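Local coordinates for saframycin Mx1 synthetase B (PDB 3KXW), which belongs to the ANL superfamily of AMP-binding enzymes and holds 5'-O-[(S)-(dodecanoyloxy)(hydroxy)phosphoryl]adenosine in its pocket, at residues F243-N248 / N268-Y273; M478-H483 / F526-E531; C10-D15 / T162-N167. One frame throughout, in Å; residues are numbered along the deposited sequence.

Interaction 1 of 3, residues F243-N248 / N268-Y273; sequences FSFLQN and NFAYDY
Tyr-273 spans the gap to Leu-246 between two helix segments whose axes come within 11.8 Å of each other, their N-to-C directions 40° apart. Its CG lies anti to the backbone N (chi1 -168°), which carries the ring across to helix 242-247. There Tyr-273 OH donates to Leu-246 O at 2.7 Å, a carbonyl in the last turn of that helix. The hydroxyl meets the carbonyl oxygen from the side, at a C=O...OH angle of 127°, and stays near the carbonyl plane. Leu-246 turns CD2 over one face of the Tyr-273 ring, 4.2 Å from its centroid, a CH-pi contact, while Phe-245 CZ meets Tyr-273 CD2 obliquely at 3.8 Å. Both helices lie within the AMP-binding region of this ANL-superfamily protein, and strand 263-266 runs between them in the chain. Ala-270 suits its place because its methyl is small enough to let the Phe-245 ring approach, with Phe-245 CE2 3.9 Å from Ala-270 CB; Trp-214 stacks on that same phenyl ring. This buried side contrasts with the outer side of helix 242-247, where Gln-247 and Asn-248 direct their CB atoms away from helix 269-277 and are exposed, and Phe-243, also exposed, packs on Glu-527 and Glu-531 of helix 515-533.

Interaction 2 of 3, residues M478-H483 / F526-E531; sequences MHSPLH and FELVYE
The backbones keep their distance where Ser-480 faces Leu-528, the CA atoms of this nearest pair being 8.1 Å apart, and side chains close the gap between the turn that follows helix 469-479 and the flank of helix 515-533. Leu-528 does most of the touching. Its CG stands anti to the backbone N (chi1 179°), extending the branched end from the helix toward the turn. Leu-528 CD2 comes 3.7 Å from Ser-480 OG, and Leu-528 CD1 4.0 Å from Ser-480 CB. The leucine thus sets both methyls against a small residue. A serine fits here because its short side chain leaves room for the fork, while its hydroxyl is engaged with its own chain: OG is hydrogen-bonded to Leu-477 O and weakly accepts from Leu-482 N. A looser apolar touch comes from Leu-482 CD2, 4.4 Å from Leu-528 CD2, and Leu-482 also rests on Glu-524 and Ile-525 of the same long helix.

The turn is braced from within. Ser-480 O takes two bonds from His-483, one from the backbone N and one from ND1 at 2.7 Å, and these donors reach the oxygen from opposite faces of its carbonyl plane. The ND1 bond is nearly straight, 166° at the hydrogen, and the oxygen lies almost in the imidazole plane, so the bond should restrain rotation of the ring. Pro-481 opens the short 3-10 segment 481-483, its ring already limiting phi. The contact joins the end of helix 469-479 and the turn after it to helix 515-533, both in the C-terminal alpha/beta domain, the smaller domain of ANL-family proteins, whose four-stranded mixed sheet includes strand 486-496.

Interaction 3 of 3, residues C10-D15 / T162-N167; sequences CQSLVD and TSIKSN
Ile-164 projects from an extended loop onto Ser-12 and Val-14 at the start of helix 13-23, and its branches divide the work. From CB, which points toward that helix, one branch ends at once in a methyl, Ile-164 CG2, which comes within 4.1 Å of Ser-12 CB. The other branch, CG1, lies anti to the carbonyl carbon (chi1 -58°) and serves as the link to the tip, since chi2 is extended at 175°. The tip, Ile-164 CD1, then reaches two residues: Val-14 CG2 at 3.8 Å and Ser-12 OG at 3.9 Å. A beta-branched, flexible-ended residue suits this place, because one methyl covers the start of the helix while the other extends further to the valine. Val-14 in turn packs on Leu-86 and Tyr-87 of helix 76-87, and His-189 of helix 189-202 touches both Ile-164 and Ser-12.

Ser-12 occupies the N-cap of helix 13-23, a position where serine is common because its hydroxyl can accept from a backbone N-H of the first turn. Here Ser-12 OG accepts weakly from Asp-15 N at 3.5 Å, a capping bond. The arrangement fastens helix 13-23, near the N terminus of this AMP-binding fold, to the loop that leads from strand 143-147 to strand 169-174.

Farther along, the contact turns polar and more open to solvent. The side chain of Gln-11, exposed, extends toward Ser-166, whose OG is also met by a water. That water donates to Gln-11 O at 2.6 Å and lies 2.7 Å from Ser-166 OG, linking a backbone carbonyl on one segment to a hydroxyl on the other. Serine's short side chain suits such a bridge, holding OG near the main chain, while its backbone is hydrogen-bonded to His-190.

Interactions 1 and 2 touch although they belong to different parts of the protein: helix 515-533 turns one flank to residues 478-483 and another to helix 242-247, where Tyr-530 CD2 comes 3.5 Å from Leu-246 CD1. That helix therefore takes part in the junction between the AMP-binding region and the C-terminal domain. Interaction 1 is fully buried and mainly aromatic, with a single hydroxyl-to-carbonyl bond; interaction 2 is partly buried and smaller, a leucine against a turn. Interaction 3, also partly buried, shares no element with them and lies on the opposite side of the chain's centre, its own centre about 36 Å from that of interaction 1; nearer the surface, it combines an apolar contact with a water bridge.

Interaction 1 of 3, residues F243-N248 / N268-Y273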
ATOM      1  N   PHE A 243      -2.887   8.348   9.093  1.00 16.31           N
ATOM      2  CA  PHE A 243      -2.535   9.034  10.344  1.00 18.02           C
ATOM      3  C   PHE A 243      -3.566   8.733  11.444  1.00 18.38           C
ATOM      4  O   PHE A 243      -3.214   8.440  12.587  1.00 19.31           O
ATOM      5  CB  PHE A 243      -2.410  10.547  10.098  1.00 21.44           C
ATOM      6  CG  PHE A 243      -2.199  11.355  11.353  1.00 23.21           C
ATOM      7  CD1 PHE A 243      -0.931  11.523  11.880  1.00 27.50           C
ATOM      8  CD2 PHE A 243      -3.274  11.931  12.007  1.00 22.68           C
ATOM      9  CE1 PHE A 243      -0.732  12.271  13.053  1.00 26.07           C
ATOM     10  CE2 PHE A 243      -3.082  12.681  13.169  1.00 24.68           C
ATOM     11  CZ  PHE A 243      -1.812  12.843  13.689  1.00 26.45           C
ATOM     12  N   SER A 244      -4.843   8.789  11.088  1.00 17.02           N
ATOM     13  CA  SER A 244      -5.926   8.512  12.035  1.00 18.92           C
ATOM     14  C   SER A 244      -5.841   7.087  12.564  1.00 17.93           C
ATOM     15  O   SER A 244      -6.014   6.835  13.760  1.00 17.52           O
ATOM     16  CB  SER A 244      -7.293   8.766  11.373  1.00 18.62           C
ATOM     17  OG  SER A 244      -7.492  10.160  11.216  1.00 21.51           O
ATOM     18  N   PHE A 245      -5.570   6.150  11.665  1.00 15.43           N
ATOM     19  CA  PHE A 245      -5.407   4.766  12.085  1.00 16.21           C
ATOM     20  C   PHE A 245      -4.246   4.589  13.083  1.00 16.73           C
ATOM     21  O   PHE A 245      -4.410   3.975  14.142  1.00 17.53           O
ATOM     22  CB  PHE A 245      -5.174   3.850  10.882  1.00 14.47           C
ATOM     23  CG  PHE A 245      -4.830   2.458  11.282  1.00 14.06           C
ATOM     24  CD1 PHE A 245      -5.724   1.716  12.036  1.00 14.71           C
ATOM     25  CD2 PHE A 245      -3.599   1.914  10.973  1.00 14.00           C
ATOM     26  CE1 PHE A 245      -5.404   0.438  12.463  1.00 14.42           C
ATOM     27  CE2 PHE A 245      -3.278   0.633  11.376  1.00 14.05           C
ATOM     28  CZ  PHE A 245      -4.177  -0.102  12.128  1.00 14.24           C
ATOM     29  N   LEU A 246      -3.081   5.122  12.736  1.00 15.79           N
ATOM     30  CA  LEU A 246      -1.893   4.945  13.572  1.00 17.79           C
ATOM     31  C   LEU A 246      -2.041   5.599  14.926  1.00 19.00           C
ATOM     32  O   LEU A 246      -1.639   5.035  15.939  1.00 20.66           O
ATOM     33  CB  LEU A 246      -0.633   5.423  12.847  1.00 18.17           C
ATOM     34  CG  LEU A 246      -0.199   4.553  11.658  1.00 18.66           C
ATOM     35  CD1 LEU A 246       1.119   5.047  11.124  1.00 21.96           C
ATOM     36  CD2 LEU A 246      -0.052   3.086  12.032  1.00 17.53           C
ATOM     37  N   GLN A 247      -2.656   6.773  14.965  1.00 20.03           N
ATOM     38  CA  GLN A 247      -2.916   7.421  16.245  1.00 20.81           C
ATOM     39  C   GLN A 247      -3.888   6.663  17.135  1.00 22.28           C
ATOM     40  O   GLN A 247      -3.832   6.784  18.357  1.00 21.92           O
ATOM     41  CB  GLN A 247      -3.468   8.822  16.016  1.00 23.15           C
ATOM     42  CG  GLN A 247      -2.465   9.775  15.432  1.00 24.60           C
ATOM     43  CD  GLN A 247      -1.836  10.651  16.482  1.00 30.98           C
ATOM     44  OE1 GLN A 247      -0.646  10.515  16.796  1.00 32.58           O
ATOM     45  NE2 GLN A 247      -2.630  11.558  17.045  1.00 33.17           N
ATOM     46  N   ASN A 248      -4.810   5.911  16.536  1.00 19.04           N
ATOM     47  CA  ASN A 248      -5.897   5.300  17.302  1.00 19.35           C
ATOM     48  C   ASN A 248      -6.482   4.157  16.503  1.00 17.80           C
ATOM     49  O   ASN A 248      -7.530   4.312  15.887  1.00 19.56           O
ATOM     50  CB  ASN A 248      -7.012   6.342  17.568  1.00 19.85           C
ATOM     51  CG  ASN A 248      -8.119   5.810  18.468  1.00 23.60           C
ATOM     52  OD1 ASN A 248      -7.899   4.892  19.272  1.00 25.58           O
ATOM     53  ND2 ASN A 248      -9.326   6.388  18.339  1.00 22.83           N
ATOM     54  N   ASN A 268      -0.322  -7.053   6.310  1.00 12.91           N
ATOM     55  CA  ASN A 268      -0.336  -7.911   7.492  1.00 13.69           C
ATOM     56  C   ASN A 268      -0.048  -7.161   8.804  1.00 12.55           C
ATOM     57  O   ASN A 268      -0.704  -7.396   9.813  1.00 12.62           O
ATOM     58  CB  ASN A 268       0.715  -8.993   7.272  1.00 14.95           C
ATOM     59  CG  ASN A 268       0.689 -10.052   8.340  1.00 14.98           C
ATOM     60  OD1 ASN A 268      -0.109 -10.983   8.272  1.00 14.63           O
ATOM     61  ND2 ASN A 268       1.588  -9.940   9.309  1.00 12.87           N
ATOM     62  N   PHE A 269       0.931  -6.255   8.800  1.00 13.54           N
ATOM     63  CA  PHE A 269       1.329  -5.591  10.056  1.00 13.94           C
ATOM     64  C   PHE A 269       0.160  -4.942  10.829  1.00 13.18           C
ATOM     65  O   PHE A 269       0.191  -4.841  12.065  1.00 12.16           O
ATOM     66  CB  PHE A 269       2.400  -4.524   9.794  1.00 14.28           C
ATOM     67  CG  PHE A 269       1.823  -3.183   9.457  1.00 14.31           C
ATOM     68  CD1 PHE A 269       1.502  -2.284  10.459  1.00 13.70           C
ATOM     69  CD2 PHE A 269       1.575  -2.832   8.128  1.00 16.39           C
ATOM     70  CE1 PHE A 269       0.934  -1.059  10.164  1.00 15.18           C
ATOM     71  CE2 PHE A 269       1.011  -1.601   7.831  1.00 18.16           C
ATOM     72  CZ  PHE A 269       0.693  -0.719   8.852  1.00 15.25           C
ATOM     73  N   ALA A 270      -0.855  -4.463  10.110  1.00 12.45           N
ATOM     74  CA  ALA A 270      -1.873  -3.647  10.773  1.00 13.29           C
ATOM     75  C   ALA A 270      -2.754  -4.473  11.721  1.00 12.68           C
ATOM     76  O   ALA A 270      -3.303  -3.945  12.708  1.00 13.47           O
ATOM     77  CB  ALA A 270      -2.724  -2.886   9.736  1.00 11.64           C
ATOM     78  N   TYR A 271      -2.881  -5.766  11.438  1.00 12.57           N
ATOM     79  CA  TYR A 271      -3.611  -6.653  12.334  1.00 11.52           C
ATOM     80  C   TYR A 271      -2.828  -6.818  13.662  1.00 13.47           C
ATOM     81  O   TYR A 271      -3.403  -6.766  14.750  1.00 12.88           O
ATOM     82  CB  TYR A 271      -3.963  -7.988  11.635  1.00 13.72           C
ATOM     83  CG  TYR A 271      -4.896  -7.801  10.434  1.00 12.90           C
ATOM     84  CD1 TYR A 271      -6.239  -7.513  10.613  1.00 11.77           C
ATOM     85  CD2 TYR A 271      -4.415  -7.895   9.135  1.00 11.96           C
ATOM     86  CE1 TYR A 271      -7.100  -7.319   9.532  1.00 11.94           C
ATOM     87  CE2 TYR A 271      -5.257  -7.699   8.039  1.00 13.90           C
ATOM     88  CZ  TYR A 271      -6.595  -7.411   8.245  1.00 12.86           C
ATOM     89  OH  TYR A 271      -7.427  -7.219   7.180  1.00 12.03           O
ATOM     90  N   ASP A 272      -1.513  -6.963  13.566  1.00 13.21           N
ATOM     91  CA  ASP A 272      -0.672  -7.035  14.749  1.00 13.51           C
ATOM     92  C   ASP A 272      -0.733  -5.740  15.517  1.00 13.70           C
ATOM     93  O   ASP A 272      -0.705  -5.731  16.740  1.00 14.74           O
ATOM     94  CB  ASP A 272       0.777  -7.292  14.371  1.00 14.45           C
ATOM     95  CG  ASP A 272       1.025  -8.731  13.975  1.00 15.55           C
ATOM     96  OD1 ASP A 272       0.584  -9.643  14.697  1.00 16.48           O
ATOM     97  OD2 ASP A 272       1.652  -8.932  12.928  1.00 17.25           O
ATOM     98  N   TYR A 273      -0.801  -4.637  14.783  1.00 14.15           N
ATOM     99  CA  TYR A 273      -0.809  -3.318  15.398  1.00 14.80           C
ATOM    100  C   TYR A 273      -2.076  -3.130  16.235  1.00 16.02           C
ATOM    101  O   TYR A 273      -2.018  -2.567  17.334  1.00 14.77           O
ATOM    102  CB  TYR A 273      -0.690  -2.251  14.311  1.00 13.27           C
ATOM    103  CG  TYR A 273      -0.407  -0.858  14.806  1.00 15.95           C
ATOM    104  CD1 TYR A 273       0.849  -0.481  15.269  1.00 17.39           C
ATOM    105  CD2 TYR A 273      -1.401   0.090  14.787  1.00 16.66           C
ATOM    106  CE1 TYR A 273       1.085   0.835  15.726  1.00 20.03           C
ATOM    107  CE2 TYR A 273      -1.178   1.363  15.209  1.00 19.14           C
ATOM    108  CZ  TYR A 273       0.047   1.744  15.681  1.00 21.52           C
ATOM    109  OH  TYR A 273       0.158   3.068  16.090  1.00 24.11           O
TER

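Interaction 2 of 3, residues M478-H483 / F526-E531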
HETATM    1  N   MSE A 478      16.583  11.670  14.097  1.00 19.18           N
HETATM    2  CA  MSE A 478      17.425  12.742  14.614  1.00 20.37           C
HETATM    3  C   MSE A 478      16.829  14.111  14.332  1.00 21.14           C
HETATM    4  O   MSE A 478      17.100  15.071  15.052  1.00 21.49           O
HETATM    5  CB  MSE A 478      18.841  12.617  14.060  1.00 20.12           C
HETATM    6  CG  MSE A 478      19.546  11.353  14.560  1.00 20.48           C
HETATM    7 SE   MSE A 478      19.794  11.274  16.544  1.00 35.50          SE
HETATM    8  CE  MSE A 478      18.095  10.438  17.109  1.00 21.29           C
ATOM      9  N   HIS A 479      15.994  14.196  13.305  1.00 20.48           N
ATOM     10  CA  HIS A 479      15.416  15.488  12.929  1.00 21.45           C
ATOM     11  C   HIS A 479      13.973  15.709  13.379  1.00 22.90           C
ATOM     12  O   HIS A 479      13.358  16.749  13.098  1.00 24.03           O
ATOM     13  CB  HIS A 479      15.620  15.734  11.444  1.00 23.92           C
ATOM     14  CG  HIS A 479      17.069  15.872  11.080  1.00 26.91           C
ATOM     15  ND1 HIS A 479      17.654  17.088  10.789  1.00 29.75           N
ATOM     16  CD2 HIS A 479      18.067  14.955  11.029  1.00 25.87           C
ATOM     17  CE1 HIS A 479      18.938  16.907  10.531  1.00 30.46           C
ATOM     18  NE2 HIS A 479      19.215  15.623  10.676  1.00 30.46           N
ATOM     19  N   SER A 480      13.435  14.740  14.103  1.00 21.67           N
ATOM     20  CA  SER A 480      12.087  14.866  14.637  1.00 19.69           C
ATOM     21  C   SER A 480      12.213  15.317  16.077  1.00 21.55           C
ATOM     22  O   SER A 480      13.299  15.252  16.650  1.00 21.44           O
ATOM     23  CB  SER A 480      11.381  13.522  14.609  1.00 22.32           C
ATOM     24  OG  SER A 480      11.933  12.685  15.602  1.00 23.16           O
ATOM     25  N   PRO A 481      11.101  15.774  16.664  1.00 22.78           N
ATOM     26  CA  PRO A 481      11.092  16.236  18.063  1.00 23.48           C
ATOM     27  C   PRO A 481      11.440  15.102  19.023  1.00 22.36           C
ATOM     28  O   PRO A 481      11.815  15.347  20.174  1.00 21.40           O
ATOM     29  CB  PRO A 481       9.641  16.687  18.284  1.00 25.22           C
ATOM     30  CG  PRO A 481       9.156  17.041  16.899  1.00 24.75           C
ATOM     31  CD  PRO A 481       9.838  16.071  15.966  1.00 21.78           C
ATOM     32  N   LEU A 482      11.327  13.867  18.553  1.00 20.34           N
ATOM     33  CA  LEU A 482      11.686  12.729  19.387  1.00 21.59           C
ATOM     34  C   LEU A 482      13.146  12.795  19.825  1.00 18.16           C
ATOM     35  O   LEU A 482      13.493  12.278  20.866  1.00 18.60           O
ATOM     36  CB  LEU A 482      11.444  11.414  18.642  1.00 24.02           C
ATOM     37  CG  LEU A 482      10.001  10.916  18.525  1.00 26.44           C
ATOM     38  CD1 LEU A 482       9.052  12.004  18.050  1.00 31.03           C
ATOM     39  CD2 LEU A 482       9.935   9.689  17.621  1.00 22.60           C
ATOM     40  N   HIS A 483      14.012  13.408  19.032  1.00 19.57           N
ATOM     41  CA  HIS A 483      15.431  13.388  19.383  1.00 20.18           C
ATOM     42  C   HIS A 483      15.698  14.030  20.744  1.00 21.64           C
ATOM     43  O   HIS A 483      16.727  13.756  21.369  1.00 18.36           O
ATOM     44  CB  HIS A 483      16.298  14.022  18.287  1.00 21.23           C
ATOM     45  CG  HIS A 483      16.416  15.510  18.403  1.00 22.97           C
ATOM     46  ND1 HIS A 483      15.483  16.376  17.876  1.00 22.69           N
ATOM     47  CD2 HIS A 483      17.356  16.285  18.999  1.00 22.95           C
ATOM     48  CE1 HIS A 483      15.841  17.620  18.137  1.00 24.41           C
ATOM     49  NE2 HIS A 483      16.968  17.593  18.825  1.00 23.86           N
ATOM     50  N   PHE A 526       7.192   4.367  15.588  1.00 15.72           N
ATOM     51  CA  PHE A 526       6.487   3.655  14.529  1.00 15.83           C
ATOM     52  C   PHE A 526       5.809   4.623  13.560  1.00 17.26           C
ATOM     53  O   PHE A 526       5.963   4.512  12.331  1.00 16.63           O
ATOM     54  CB  PHE A 526       5.486   2.627  15.088  1.00 17.57           C
ATOM     55  CG  PHE A 526       4.924   1.724  14.024  1.00 17.99           C
ATOM     56  CD1 PHE A 526       5.512   0.500  13.744  1.00 16.69           C
ATOM     57  CD2 PHE A 526       3.843   2.132  13.271  1.00 18.36           C
ATOM     58  CE1 PHE A 526       4.987  -0.329  12.741  1.00 18.01           C
ATOM     59  CE2 PHE A 526       3.324   1.329  12.263  1.00 17.39           C
ATOM     60  CZ  PHE A 526       3.908   0.094  12.000  1.00 19.46           C
ATOM     61  N   GLU A 527       5.087   5.593  14.102  1.00 18.30           N
ATOM     62  CA  GLU A 527       4.409   6.595  13.262  1.00 20.39           C
ATOM     63  C   GLU A 527       5.363   7.428  12.394  1.00 21.04           C
ATOM     64  O   GLU A 527       5.118   7.666  11.207  1.00 20.36           O
ATOM     65  CB  GLU A 527       3.536   7.496  14.133  1.00 20.86           C
ATOM     66  CG  GLU A 527       2.857   8.626  13.368  1.00 24.46           C
ATOM     67  CD  GLU A 527       2.171   9.624  14.305  1.00 29.69           C
ATOM     68  OE1 GLU A 527       1.387   9.189  15.189  1.00 32.51           O
ATOM     69  OE2 GLU A 527       2.441  10.833  14.176  1.00 31.38           O
ATOM     70  N   LEU A 528       6.477   7.848  12.976  1.00 19.69           N
ATOM     71  CA  LEU A 528       7.458   8.629  12.232  1.00 17.04           C
ATOM     72  C   LEU A 528       7.994   7.917  11.012  1.00 17.87           C
ATOM     73  O   LEU A 528       8.061   8.499   9.930  1.00 20.34           O
ATOM     74  CB  LEU A 528       8.629   9.026  13.142  1.00 17.43           C
ATOM     75  CG  LEU A 528       9.730   9.835  12.461  1.00 20.15           C
ATOM     76  CD1 LEU A 528       9.217  11.231  12.098  1.00 20.71           C
ATOM     77  CD2 LEU A 528      10.944   9.947  13.371  1.00 20.38           C
ATOM     78  N   VAL A 529       8.407   6.662  11.179  1.00 16.77           N
ATOM     79  CA  VAL A 529       8.997   5.922  10.075  1.00 18.73           C
ATOM     80  C   VAL A 529       7.928   5.598   9.010  1.00 17.53           C
ATOM     81  O   VAL A 529       8.187   5.641   7.808  1.00 18.32           O
ATOM     82  CB  VAL A 529       9.666   4.631  10.598  1.00 17.53           C
ATOM     83  CG1 VAL A 529      10.190   3.805   9.443  1.00 17.38           C
ATOM     84  CG2 VAL A 529      10.792   5.000  11.588  1.00 17.83           C
ATOM     85  N   TYR A 530       6.733   5.270   9.463  1.00 18.50           N
ATOM     86  CA  TYR A 530       5.634   5.010   8.533  1.00 17.77           C
ATOM     87  C   TYR A 530       5.343   6.222   7.643  1.00 20.02           C
ATOM     88  O   TYR A 530       5.204   6.085   6.418  1.00 22.77           O
ATOM     89  CB  TYR A 530       4.381   4.604   9.286  1.00 17.02           C
ATOM     90  CG  TYR A 530       3.242   4.249   8.361  1.00 18.54           C
ATOM     91  CD1 TYR A 530       3.043   2.944   7.932  1.00 18.98           C
ATOM     92  CD2 TYR A 530       2.377   5.241   7.896  1.00 19.82           C
ATOM     93  CE1 TYR A 530       1.987   2.629   7.071  1.00 20.29           C
ATOM     94  CE2 TYR A 530       1.322   4.935   7.046  1.00 20.88           C
ATOM     95  CZ  TYR A 530       1.129   3.635   6.638  1.00 21.99           C
ATOM     96  OH  TYR A 530       0.063   3.361   5.790  1.00 20.81           O
ATOM     97  N   GLU A 531       5.271   7.396   8.259  1.00 19.39           N
ATOM     98  CA  GLU A 531       4.987   8.650   7.549  1.00 23.71           C
ATOM     99  C   GLU A 531       6.111   9.133   6.637  1.00 24.91           C
ATOM    100  O   GLU A 531       5.858   9.541   5.505  1.00 24.46           O
ATOM    101  CB  GLU A 531       4.597   9.732   8.555  1.00 22.71           C
ATOM    102  CG  GLU A 531       3.380   9.317   9.360  1.00 27.17           C
ATOM    103  CD  GLU A 531       2.088  10.042   8.987  1.00 34.29           C
ATOM    104  OE1 GLU A 531       1.901  11.176   9.494  1.00 36.63           O
ATOM    105  OE2 GLU A 531       1.228   9.466   8.249  1.00 38.42           O
TER

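Interaction 3 of 3, residues C10-D15 / T162-N167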
ATOM      1  N   CYS A  10     -18.833   0.236 -20.829  1.00 23.63           N
ATOM      2  CA  CYS A  10     -18.087   1.490 -20.832  1.00 22.40           C
ATOM      3  C   CYS A  10     -16.617   1.214 -21.091  1.00 23.86           C
ATOM      4  O   CYS A  10     -16.090   0.195 -20.661  1.00 22.31           O
ATOM      5  CB  CYS A  10     -18.244   2.236 -19.497  1.00 19.84           C
ATOM      6  SG  CYS A  10     -19.887   2.880 -19.179  1.00 21.10           S
ATOM      7  N   GLN A  11     -15.951   2.124 -21.786  1.00 23.51           N
ATOM      8  CA  GLN A  11     -14.579   1.874 -22.195  1.00 25.01           C
ATOM      9  C   GLN A  11     -13.569   2.535 -21.273  1.00 21.45           C
ATOM     10  O   GLN A  11     -12.377   2.276 -21.373  1.00 20.19           O
ATOM     11  CB  GLN A  11     -14.370   2.311 -23.648  1.00 28.42           C
ATOM     12  CG  GLN A  11     -15.226   1.498 -24.596  1.00 28.86           C
ATOM     13  CD  GLN A  11     -14.875   0.029 -24.536  1.00 29.99           C
ATOM     14  OE1 GLN A  11     -15.707  -0.818 -24.172  1.00 35.62           O
ATOM     15  NE2 GLN A  11     -13.632  -0.288 -24.880  1.00 31.28           N
ATOM     16  N   SER A  12     -14.050   3.400 -20.384  1.00 18.76           N
ATOM     17  CA  SER A  12     -13.193   3.962 -19.358  1.00 17.62           C
ATOM     18  C   SER A  12     -13.966   4.193 -18.070  1.00 15.14           C
ATOM     19  O   SER A  12     -15.190   4.230 -18.072  1.00 15.40           O
ATOM     20  CB  SER A  12     -12.596   5.282 -19.822  1.00 18.41           C
ATOM     21  OG  SER A  12     -13.594   6.297 -19.820  1.00 20.35           O
ATOM     22  N   LEU A  13     -13.240   4.380 -16.968  1.00 13.93           N
ATOM     23  CA  LEU A  13     -13.877   4.692 -15.699  1.00 14.32           C
ATOM     24  C   LEU A  13     -14.636   6.008 -15.797  1.00 13.43           C
ATOM     25  O   LEU A  13     -15.627   6.214 -15.097  1.00 13.59           O
ATOM     26  CB  LEU A  13     -12.823   4.786 -14.590  1.00 14.61           C
ATOM     27  CG  LEU A  13     -13.395   5.012 -13.192  1.00 14.36           C
ATOM     28  CD1 LEU A  13     -14.313   3.859 -12.799  1.00 13.46           C
ATOM     29  CD2 LEU A  13     -12.229   5.183 -12.185  1.00 13.58           C
ATOM     30  N   VAL A  14     -14.161   6.903 -16.655  1.00 14.53           N
ATOM     31  CA  VAL A  14     -14.859   8.185 -16.863  1.00 14.60           C
ATOM     32  C   VAL A  14     -16.335   7.948 -17.216  1.00 14.86           C
ATOM     33  O   VAL A  14     -17.239   8.558 -16.626  1.00 15.05           O
ATOM     34  CB  VAL A  14     -14.197   9.044 -17.954  1.00 14.64           C
ATOM     35  CG1 VAL A  14     -15.080  10.264 -18.320  1.00 14.20           C
ATOM     36  CG2 VAL A  14     -12.807   9.521 -17.490  1.00 12.66           C
ATOM     37  N   ASP A  15     -16.576   7.076 -18.188  1.00 14.13           N
ATOM     38  CA  ASP A  15     -17.948   6.826 -18.640  1.00 16.17           C
ATOM     39  C   ASP A  15     -18.765   6.046 -17.631  1.00 15.32           C
ATOM     40  O   ASP A  15     -19.991   6.210 -17.550  1.00 15.19           O
ATOM     41  CB  ASP A  15     -17.965   6.165 -20.019  1.00 17.62           C
ATOM     42  CG  ASP A  15     -17.588   7.137 -21.114  1.00 19.20           C
ATOM     43  OD1 ASP A  15     -17.784   8.365 -20.906  1.00 17.46           O
ATOM     44  OD2 ASP A  15     -17.107   6.679 -22.166  1.00 21.37           O
ATOM     45  N   THR A 162     -12.981  14.111 -24.211  1.00 21.35           N
ATOM     46  CA  THR A 162     -11.901  13.765 -25.124  1.00 22.34           C
ATOM     47  C   THR A 162     -12.191  12.368 -25.653  1.00 24.45           C
ATOM     48  O   THR A 162     -13.128  11.725 -25.207  1.00 24.45           O
ATOM     49  CB  THR A 162     -10.512  13.825 -24.425  1.00 24.71           C
ATOM     50  OG1 THR A 162     -10.432  12.807 -23.420  1.00 24.25           O
ATOM     51  CG2 THR A 162     -10.304  15.181 -23.760  1.00 23.52           C
ATOM     52  N   SER A 163     -11.431  11.896 -26.630  1.00 24.27           N
ATOM     53  CA  SER A 163     -11.665  10.530 -27.108  1.00 25.50           C
ATOM     54  C   SER A 163     -10.705   9.565 -26.441  1.00 25.02           C
ATOM     55  O   SER A 163      -9.633   9.306 -26.959  1.00 29.34           O
ATOM     56  CB  SER A 163     -11.532  10.425 -28.627  1.00 30.85           C
ATOM     57  OG  SER A 163     -12.786  10.666 -29.238  1.00 36.14           O
ATOM     58  N   ILE A 164     -11.095   9.053 -25.283  1.00 24.16           N
ATOM     59  CA  ILE A 164     -10.265   8.106 -24.556  1.00 23.55           C
ATOM     60  C   ILE A 164     -10.288   6.741 -25.214  1.00 21.41           C
ATOM     61  O   ILE A 164     -11.358   6.212 -25.504  1.00 23.37           O
ATOM     62  CB  ILE A 164     -10.744   7.955 -23.105  1.00 20.55           C
ATOM     63  CG1 ILE A 164     -10.709   9.308 -22.420  1.00 20.07           C
ATOM     64  CG2 ILE A 164      -9.844   6.994 -22.373  1.00 21.80           C
ATOM     65  CD1 ILE A 164     -11.286   9.280 -20.988  1.00 21.88           C
ATOM     66  N   LYS A 165      -9.102   6.201 -25.483  1.00 20.71           N
ATOM     67  CA  LYS A 165      -8.958   4.850 -26.000  1.00 23.02           C
ATOM     68  C   LYS A 165      -8.497   3.899 -24.900  1.00 21.89           C
ATOM     69  O   LYS A 165      -7.798   4.307 -23.961  1.00 19.26           O
ATOM     70  CB  LYS A 165      -7.963   4.816 -27.145  1.00 23.13           C
ATOM     71  CG  LYS A 165      -8.364   5.684 -28.337  1.00 26.27           C
ATOM     72  CD  LYS A 165      -7.296   5.625 -29.411  1.00 32.71           C
ATOM     73  CE  LYS A 165      -7.325   4.289 -30.164  1.00 38.91           C
ATOM     74  NZ  LYS A 165      -8.680   3.946 -30.697  1.00 44.10           N
ATOM     75  N   SER A 166      -8.882   2.637 -25.037  1.00 21.87           N
ATOM     76  CA  SER A 166      -8.549   1.605 -24.058  1.00 20.82           C
ATOM     77  C   SER A 166      -7.097   1.620 -23.643  1.00 19.26           C
ATOM     78  O   SER A 166      -6.772   1.522 -22.450  1.00 18.09           O
ATOM     79  CB  SER A 166      -8.883   0.210 -24.611  1.00 20.53           C
ATOM     80  OG  SER A 166     -10.263  -0.011 -24.595  1.00 25.18           O
ATOM     81  N   ASN A 167      -6.212   1.713 -24.625  1.00 21.15           N
ATOM     82  CA  ASN A 167      -4.794   1.591 -24.333  1.00 19.20           C
ATOM     83  C   ASN A 167      -4.132   2.868 -23.845  1.00 19.27           C
ATOM     84  O   ASN A 167      -2.979   2.843 -23.448  1.00 18.73           O
ATOM     85  CB  ASN A 167      -4.047   1.030 -25.536  1.00 24.08           C
ATOM     86  CG  ASN A 167      -4.200  -0.458 -25.650  1.00 29.94           C
ATOM     87  OD1 ASN A 167      -4.330  -1.164 -24.637  1.00 25.67           O
ATOM     88  ND2 ASN A 167      -4.181  -0.957 -26.878  1.00 30.17           N
TER
HETATM   89  O   HOH W   1     -11.183   0.089 -22.049  1.00 23.57           O